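Local coordinates for protein acyl-homoserine-lactone synthase (Pseudomonas aeruginosa, PDB 1RO5) that synthesises the quorum-sensing signal N-(3-oxododecanoyl)homoserine lactone from an acyl carrier protein-bound fatty acyl chain and S-adenosyl-L-methionine, at residues F84-P94 against F162-A173. Numbering follows the deposited sequence.
Sequences FPELLHGKEAP and FGPHLKIGIERA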
ATOM      1  N   PHE A  84       8.657   9.291  -8.189  1.00 34.26           N
ATOM      2  CA  PHE A  84       7.653  10.263  -8.433  1.00 36.72           C
ATOM      3  C   PHE A  84       7.972  11.569  -7.690  1.00 36.70           C
ATOM      4  O   PHE A  84       7.048  12.171  -7.166  1.00 35.75           O
ATOM      5  CB  PHE A  84       6.256   9.809  -8.046  1.00 35.30           C
ATOM      6  CG  PHE A  84       5.820   8.539  -8.705  1.00 41.14           C
ATOM      7  CD1 PHE A  84       5.709   7.352  -7.944  1.00 39.90           C
ATOM      8  CD2 PHE A  84       5.464   8.506 -10.067  1.00 40.75           C
ATOM      9  CE1 PHE A  84       5.270   6.157  -8.544  1.00 41.63           C
ATOM     10  CE2 PHE A  84       5.060   7.334 -10.656  1.00 40.38           C
ATOM     11  CZ  PHE A  84       4.936   6.134  -9.870  1.00 42.74           C
ATOM     12  N   PRO A  85       9.189  12.076  -7.780  1.00 36.80           N
ATOM     13  CA  PRO A  85       9.543  13.247  -6.958  1.00 38.00           C
ATOM     14  C   PRO A  85       8.697  14.509  -7.295  1.00 36.40           C
ATOM     15  O   PRO A  85       8.466  15.244  -6.397  1.00 36.74           O
ATOM     16  CB  PRO A  85      11.050  13.463  -7.216  1.00 37.31           C
ATOM     17  CG  PRO A  85      11.412  12.512  -8.335  1.00 38.41           C
ATOM     18  CD  PRO A  85      10.263  11.652  -8.697  1.00 37.20           C
ATOM     19  N   GLU A  86       8.191  14.703  -8.505  1.00 38.46           N
ATOM     20  CA  GLU A  86       7.292  15.846  -8.865  1.00 39.99           C
ATOM     21  C   GLU A  86       6.151  15.983  -7.890  1.00 40.42           C
ATOM     22  O   GLU A  86       5.697  17.093  -7.574  1.00 42.85           O
ATOM     23  CB  GLU A  86       6.623  15.676 -10.268  1.00 42.92           C
ATOM     24  CG  GLU A  86       7.322  14.774 -11.276  1.00 47.76           C
ATOM     25  CD  GLU A  86       7.236  13.211 -11.021  1.00 53.10           C
ATOM     26  OE1 GLU A  86       8.278  12.659 -10.559  1.00 50.65           O
ATOM     27  OE2 GLU A  86       6.200  12.521 -11.366  1.00 55.08           O
ATOM     28  N   LEU A  87       5.660  14.863  -7.333  1.00 41.11           N
ATOM     29  CA  LEU A  87       4.494  14.939  -6.465  1.00 37.57           C
ATOM     30  C   LEU A  87       4.864  15.500  -5.106  1.00 38.15           C
ATOM     31  O   LEU A  87       3.985  15.772  -4.256  1.00 36.03           O
ATOM     32  CB  LEU A  87       3.807  13.596  -6.345  1.00 36.88           C
ATOM     33  CG  LEU A  87       3.170  13.107  -7.665  1.00 41.24           C
ATOM     34  CD1 LEU A  87       2.465  11.743  -7.579  1.00 39.29           C
ATOM     35  CD2 LEU A  87       2.156  14.044  -8.213  1.00 39.01           C
ATOM     36  N   LEU A  88       6.160  15.625  -4.863  1.00 38.46           N
ATOM     37  CA  LEU A  88       6.636  16.292  -3.623  1.00 41.12           C
ATOM     38  C   LEU A  88       6.422  17.832  -3.678  1.00 42.09           C
ATOM     39  O   LEU A  88       6.531  18.497  -2.664  1.00 43.62           O
ATOM     40  CB  LEU A  88       8.163  16.035  -3.501  1.00 38.62           C
ATOM     41  CG  LEU A  88       8.480  14.650  -2.947  1.00 41.67           C
ATOM     42  CD1 LEU A  88       9.964  14.338  -2.992  1.00 37.08           C
ATOM     43  CD2 LEU A  88       7.806  14.555  -1.473  1.00 34.41           C
ATOM     44  N   HIS A  89       6.241  18.382  -4.887  1.00 45.15           N
ATOM     45  CA  HIS A  89       6.139  19.837  -5.117  1.00 47.45           C
ATOM     46  C   HIS A  89       7.304  20.604  -4.453  1.00 48.60           C
ATOM     47  O   HIS A  89       7.086  21.520  -3.701  1.00 50.96           O
ATOM     48  CB  HIS A  89       4.714  20.327  -4.722  1.00 45.15           C
ATOM     49  CG  HIS A  89       3.664  19.738  -5.624  1.00 47.01           C
ATOM     50  ND1 HIS A  89       3.524  20.134  -6.956  1.00 44.14           N
ATOM     51  CD2 HIS A  89       2.861  18.644  -5.466  1.00 39.90           C
ATOM     52  CE1 HIS A  89       2.653  19.334  -7.558  1.00 42.25           C
ATOM     53  NE2 HIS A  89       2.188  18.471  -6.660  1.00 43.82           N
ATOM     54  N   GLY A  90       8.518  20.127  -4.647  1.00 49.57           N
ATOM     55  CA  GLY A  90       9.668  20.804  -4.090  1.00 49.83           C
ATOM     56  C   GLY A  90       9.875  20.627  -2.595  1.00 49.89           C
ATOM     57  O   GLY A  90      10.940  21.023  -2.102  1.00 48.89           O
ATOM     58  N   LYS A  91       8.918  20.031  -1.858  1.00 51.29           N
ATOM     59  CA  LYS A  91       9.148  19.677  -0.435  1.00 49.68           C
ATOM     60  C   LYS A  91      10.162  18.569  -0.283  1.00 51.78           C
ATOM     61  O   LYS A  91      10.580  17.832  -1.259  1.00 52.23           O
ATOM     62  CB  LYS A  91       7.877  19.297   0.255  1.00 50.82           C
ATOM     63  CG  LYS A  91       6.734  20.200  -0.201  1.00 55.00           C
ATOM     64  CD  LYS A  91       5.481  20.180   0.711  1.00 57.20           C
ATOM     65  CE  LYS A  91       4.509  21.303   0.292  1.00 58.36           C
ATOM     66  NZ  LYS A  91       3.307  21.370   1.242  1.00 65.73           N
ATOM     67  N   GLU A  92      10.669  18.456   0.920  1.00 51.82           N
ATOM     68  CA  GLU A  92      11.699  17.515   1.105  1.00 50.94           C
ATOM     69  C   GLU A  92      11.035  16.106   1.221  1.00 48.41           C
ATOM     70  O   GLU A  92       9.940  15.971   1.797  1.00 48.40           O
ATOM     71  CB  GLU A  92      12.414  17.879   2.399  1.00 54.17           C
ATOM     72  CG  GLU A  92      13.510  16.850   2.747  1.00 62.34           C
ATOM     73  CD  GLU A  92      14.445  17.330   3.859  1.00 73.35           C
ATOM     74  OE1 GLU A  92      13.933  17.594   5.010  1.00 73.83           O
ATOM     75  OE2 GLU A  92      15.679  17.405   3.576  1.00 73.58           O
ATOM     76  N   ALA A  93      11.699  15.067   0.693  1.00 44.89           N
ATOM     77  CA  ALA A  93      11.204  13.675   0.788  1.00 42.70           C
ATOM     78  C   ALA A  93      11.405  13.238   2.227  1.00 41.65           C
ATOM     79  O   ALA A  93      12.532  13.329   2.768  1.00 44.86           O
ATOM     80  CB  ALA A  93      12.004  12.813  -0.096  1.00 40.49           C
ATOM     81  N   PRO A  94      10.401  12.701   2.848  1.00 40.13           N
ATOM     82  CA  PRO A  94      10.588  12.239   4.242  1.00 40.18           C
ATOM     83  C   PRO A  94      11.700  11.132   4.315  1.00 41.57           C
ATOM     84  O   PRO A  94      11.883  10.378   3.309  1.00 41.07           O
ATOM     85  CB  PRO A  94       9.225  11.620   4.615  1.00 39.04           C
ATOM     86  CG  PRO A  94       8.247  12.348   3.594  1.00 42.69           C
ATOM     87  CD  PRO A  94       9.056  12.445   2.289  1.00 39.03           C
ATOM     88  N   PHE A 162       0.867  16.265  -0.223  1.00 42.42           N
ATOM     89  CA  PHE A 162       2.077  17.054  -0.352  1.00 41.44           C
ATOM     90  C   PHE A 162       1.877  18.295  -1.262  1.00 43.64           C
ATOM     91  O   PHE A 162       2.595  19.302  -1.141  1.00 45.62           O
ATOM     92  CB  PHE A 162       3.211  16.148  -0.943  1.00 39.02           C
ATOM     93  CG  PHE A 162       3.842  15.252   0.096  1.00 37.69           C
ATOM     94  CD1 PHE A 162       3.196  14.070   0.464  1.00 35.54           C
ATOM     95  CD2 PHE A 162       5.025  15.643   0.815  1.00 34.26           C
ATOM     96  CE1 PHE A 162       3.781  13.157   1.386  1.00 34.00           C
ATOM     97  CE2 PHE A 162       5.568  14.809   1.821  1.00 36.08           C
ATOM     98  CZ  PHE A 162       4.975  13.557   2.110  1.00 35.08           C
ATOM     99  N   GLY A 163       0.989  18.195  -2.245  1.00 42.70           N
ATOM    100  CA  GLY A 163       0.762  19.243  -3.175  1.00 43.31           C
ATOM    101  C   GLY A 163      -0.346  18.804  -4.142  1.00 45.88           C
ATOM    102  O   GLY A 163      -1.013  17.794  -3.960  1.00 45.93           O
ATOM    103  N   PRO A 164      -0.567  19.586  -5.190  1.00 46.13           N
ATOM    104  CA  PRO A 164      -1.631  19.260  -6.192  1.00 46.13           C
ATOM    105  C   PRO A 164      -1.484  17.842  -6.811  1.00 44.33           C
ATOM    106  O   PRO A 164      -0.346  17.434  -6.979  1.00 45.93           O
ATOM    107  CB  PRO A 164      -1.448  20.309  -7.329  1.00 45.10           C
ATOM    108  CG  PRO A 164      -0.674  21.482  -6.611  1.00 48.75           C
ATOM    109  CD  PRO A 164       0.142  20.867  -5.414  1.00 46.00           C
ATOM    110  N   HIS A 165      -2.572  17.153  -7.163  1.00 41.25           N
ATOM    111  CA  HIS A 165      -2.482  15.965  -7.971  1.00 39.52           C
ATOM    112  C   HIS A 165      -1.936  16.286  -9.397  1.00 40.33           C
ATOM    113  O   HIS A 165      -2.038  17.432  -9.839  1.00 39.53           O
ATOM    114  CB  HIS A 165      -3.830  15.344  -8.100  1.00 39.15           C
ATOM    115  CG  HIS A 165      -4.829  16.256  -8.733  1.00 41.01           C
ATOM    116  ND1 HIS A 165      -5.683  17.059  -7.992  1.00 48.35           N
ATOM    117  CD2 HIS A 165      -5.113  16.508 -10.030  1.00 43.49           C
ATOM    118  CE1 HIS A 165      -6.426  17.792  -8.814  1.00 46.18           C
ATOM    119  NE2 HIS A 165      -6.110  17.463 -10.055  1.00 47.26           N
ATOM    120  N   LEU A 166      -1.395  15.278 -10.108  1.00 38.92           N
ATOM    121  CA  LEU A 166      -0.794  15.436 -11.435  1.00 41.27           C
ATOM    122  C   LEU A 166      -1.256  14.262 -12.289  1.00 41.00           C
ATOM    123  O   LEU A 166      -1.595  13.213 -11.761  1.00 42.04           O
ATOM    124  CB  LEU A 166       0.770  15.517 -11.386  1.00 39.62           C
ATOM    125  CG  LEU A 166       1.465  16.718 -10.724  1.00 44.74           C
ATOM    126  CD1 LEU A 166       3.039  16.501 -10.660  1.00 40.12           C
ATOM    127  CD2 LEU A 166       1.136  18.140 -11.513  1.00 37.88           C
ATOM    128  N   LYS A 167      -1.336  14.466 -13.582  1.00 40.56           N
ATOM    129  CA  LYS A 167      -1.706  13.407 -14.464  1.00 42.11           C
ATOM    130  C   LYS A 167      -0.526  12.431 -14.571  1.00 42.87           C
ATOM    131  O   LYS A 167       0.551  12.766 -15.096  1.00 41.77           O
ATOM    132  CB  LYS A 167      -2.149  13.944 -15.836  1.00 43.52           C
ATOM    133  CG  LYS A 167      -2.526  12.905 -16.971  1.00 49.00           C
ATOM    134  CD  LYS A 167      -2.110  13.441 -18.373  1.00 55.16           C
ATOM    135  CE  LYS A 167      -2.242  12.371 -19.546  1.00 61.16           C
ATOM    136  NZ  LYS A 167      -1.028  11.384 -19.868  1.00 60.28           N
ATOM    137  N   ILE A 168      -0.723  11.224 -14.054  1.00 41.87           N
ATOM    138  CA  ILE A 168       0.286  10.203 -14.300  1.00 42.44           C
ATOM    139  C   ILE A 168      -0.347   9.108 -15.106  1.00 39.25           C
ATOM    140  O   ILE A 168      -1.275   8.433 -14.627  1.00 36.93           O
ATOM    141  CB  ILE A 168       0.877   9.641 -12.975  1.00 42.99           C
ATOM    142  CG1 ILE A 168       1.356  10.758 -12.035  1.00 47.40           C
ATOM    143  CG2 ILE A 168       2.095   8.812 -13.282  1.00 45.94           C
ATOM    144  CD1 ILE A 168       2.414  11.472 -12.539  1.00 51.84           C
ATOM    145  N   GLY A 169       0.158   8.912 -16.332  1.00 40.11           N
ATOM    146  CA  GLY A 169      -0.472   7.988 -17.289  1.00 36.91           C
ATOM    147  C   GLY A 169      -1.909   8.450 -17.569  1.00 40.53           C
ATOM    148  O   GLY A 169      -2.150   9.620 -17.964  1.00 39.82           O
ATOM    149  N   ILE A 170      -2.906   7.613 -17.260  1.00 41.96           N
ATOM    150  CA  ILE A 170      -4.312   8.015 -17.493  1.00 42.13           C
ATOM    151  C   ILE A 170      -4.940   8.396 -16.156  1.00 40.30           C
ATOM    152  O   ILE A 170      -6.177   8.579 -16.076  1.00 40.20           O
ATOM    153  CB  ILE A 170      -5.073   6.830 -18.136  1.00 45.35           C
ATOM    154  CG1 ILE A 170      -5.140   5.625 -17.149  1.00 45.36           C
ATOM    155  CG2 ILE A 170      -4.434   6.401 -19.531  1.00 42.71           C
ATOM    156  CD1 ILE A 170      -6.126   4.659 -17.573  1.00 47.08           C
ATOM    157  N   GLU A 171      -4.119   8.435 -15.084  1.00 37.26           N
ATOM    158  CA  GLU A 171      -4.678   8.731 -13.732  1.00 35.46           C
ATOM    159  C   GLU A 171      -4.363  10.197 -13.310  1.00 36.24           C
ATOM    160  O   GLU A 171      -3.414  10.820 -13.827  1.00 36.17           O
ATOM    161  CB  GLU A 171      -4.145   7.769 -12.654  1.00 34.36           C
ATOM    162  CG  GLU A 171      -4.221   6.261 -12.950  1.00 34.26           C
ATOM    163  CD  GLU A 171      -5.622   5.715 -13.075  1.00 38.45           C
ATOM    164  OE1 GLU A 171      -5.763   4.584 -13.537  1.00 45.48           O
ATOM    165  OE2 GLU A 171      -6.623   6.402 -12.723  1.00 41.96           O
ATOM    166  N   ARG A 172      -5.155  10.696 -12.355  1.00 35.70           N
ATOM    167  CA  ARG A 172      -4.805  11.830 -11.529  1.00 35.73           C
ATOM    168  C   ARG A 172      -4.181  11.325 -10.266  1.00 35.34           C
ATOM    169  O   ARG A 172      -4.832  10.774  -9.395  1.00 36.55           O
ATOM    170  CB  ARG A 172      -6.036  12.691 -11.243  1.00 33.57           C
ATOM    171  CG  ARG A 172      -6.517  13.425 -12.562  1.00 36.85           C
ATOM    172  CD  ARG A 172      -7.733  14.358 -12.364  1.00 39.82           C
ATOM    173  NE  ARG A 172      -8.815  13.576 -11.733  1.00 37.27           N
ATOM    174  CZ  ARG A 172      -9.615  14.037 -10.793  1.00 37.20           C
ATOM    175  NH1 ARG A 172      -9.448  15.310 -10.336  1.00 37.26           N
ATOM    176  NH2 ARG A 172     -10.546  13.202 -10.286  1.00 37.52           N
ATOM    177  N   ALA A 173      -2.904  11.499 -10.145  1.00 34.65           N
ATOM    178  CA  ALA A 173      -2.180  10.853  -9.023  1.00 34.06           C
ATOM    179  C   ALA A 173      -1.843  11.917  -8.026  1.00 34.20           C
ATOM    180  O   ALA A 173      -1.703  13.051  -8.419  1.00 34.69           O
ATOM    181  CB  ALA A 173      -0.916  10.233  -9.532  1.00 31.48           C
TER
HETATM  182  O   HOH W   1       1.117  15.378  -4.407  1.00 33.49           O
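The imidazole of His-89 carries Pro-164 CD over one face, 3.4 Å from the ring centroid and 10° off the normal, a CH-pi contact. Glu-86 O covers the opposite face, while NE2 of His-89 donates to Pro-164 O at 2.8 Å. That bond meets a lone pair in the carbonyl plane, although the acceptor is tilted from the ring plane; the bond and the CH-pi contact together probably restrain the ring's rotation. With CG anti to its carbonyl carbon (chi1 -65°), His-89 turns the ring toward the 162-164 backbone. There a water donates to Leu-87 O and, weakly, to Gly-163 O. Leu-87 and Leu-166 run antiparallel, alongside one another, CD2 of Leu-87 3.6 Å from CD1 of Leu-166, and the other Leu-87 branch reaches Ala-173 CB. Phe-162 points the same way as Leu-88, its CD2 lying 3.8 Å from Leu-88 CD2; Pro-94 CG meets the ring edge at CZ, also 3.8 Å away. The 3-10 turn 85-88 thus sits on the hairpin 166-173 and its lead-in, at the margin of the mixed sheet. Leu-80 of helix 79-82 and Val-141 of strand 139-145 also touch Phe-162, and Val-143 of the same strand touches Leu-87 and Phe-84.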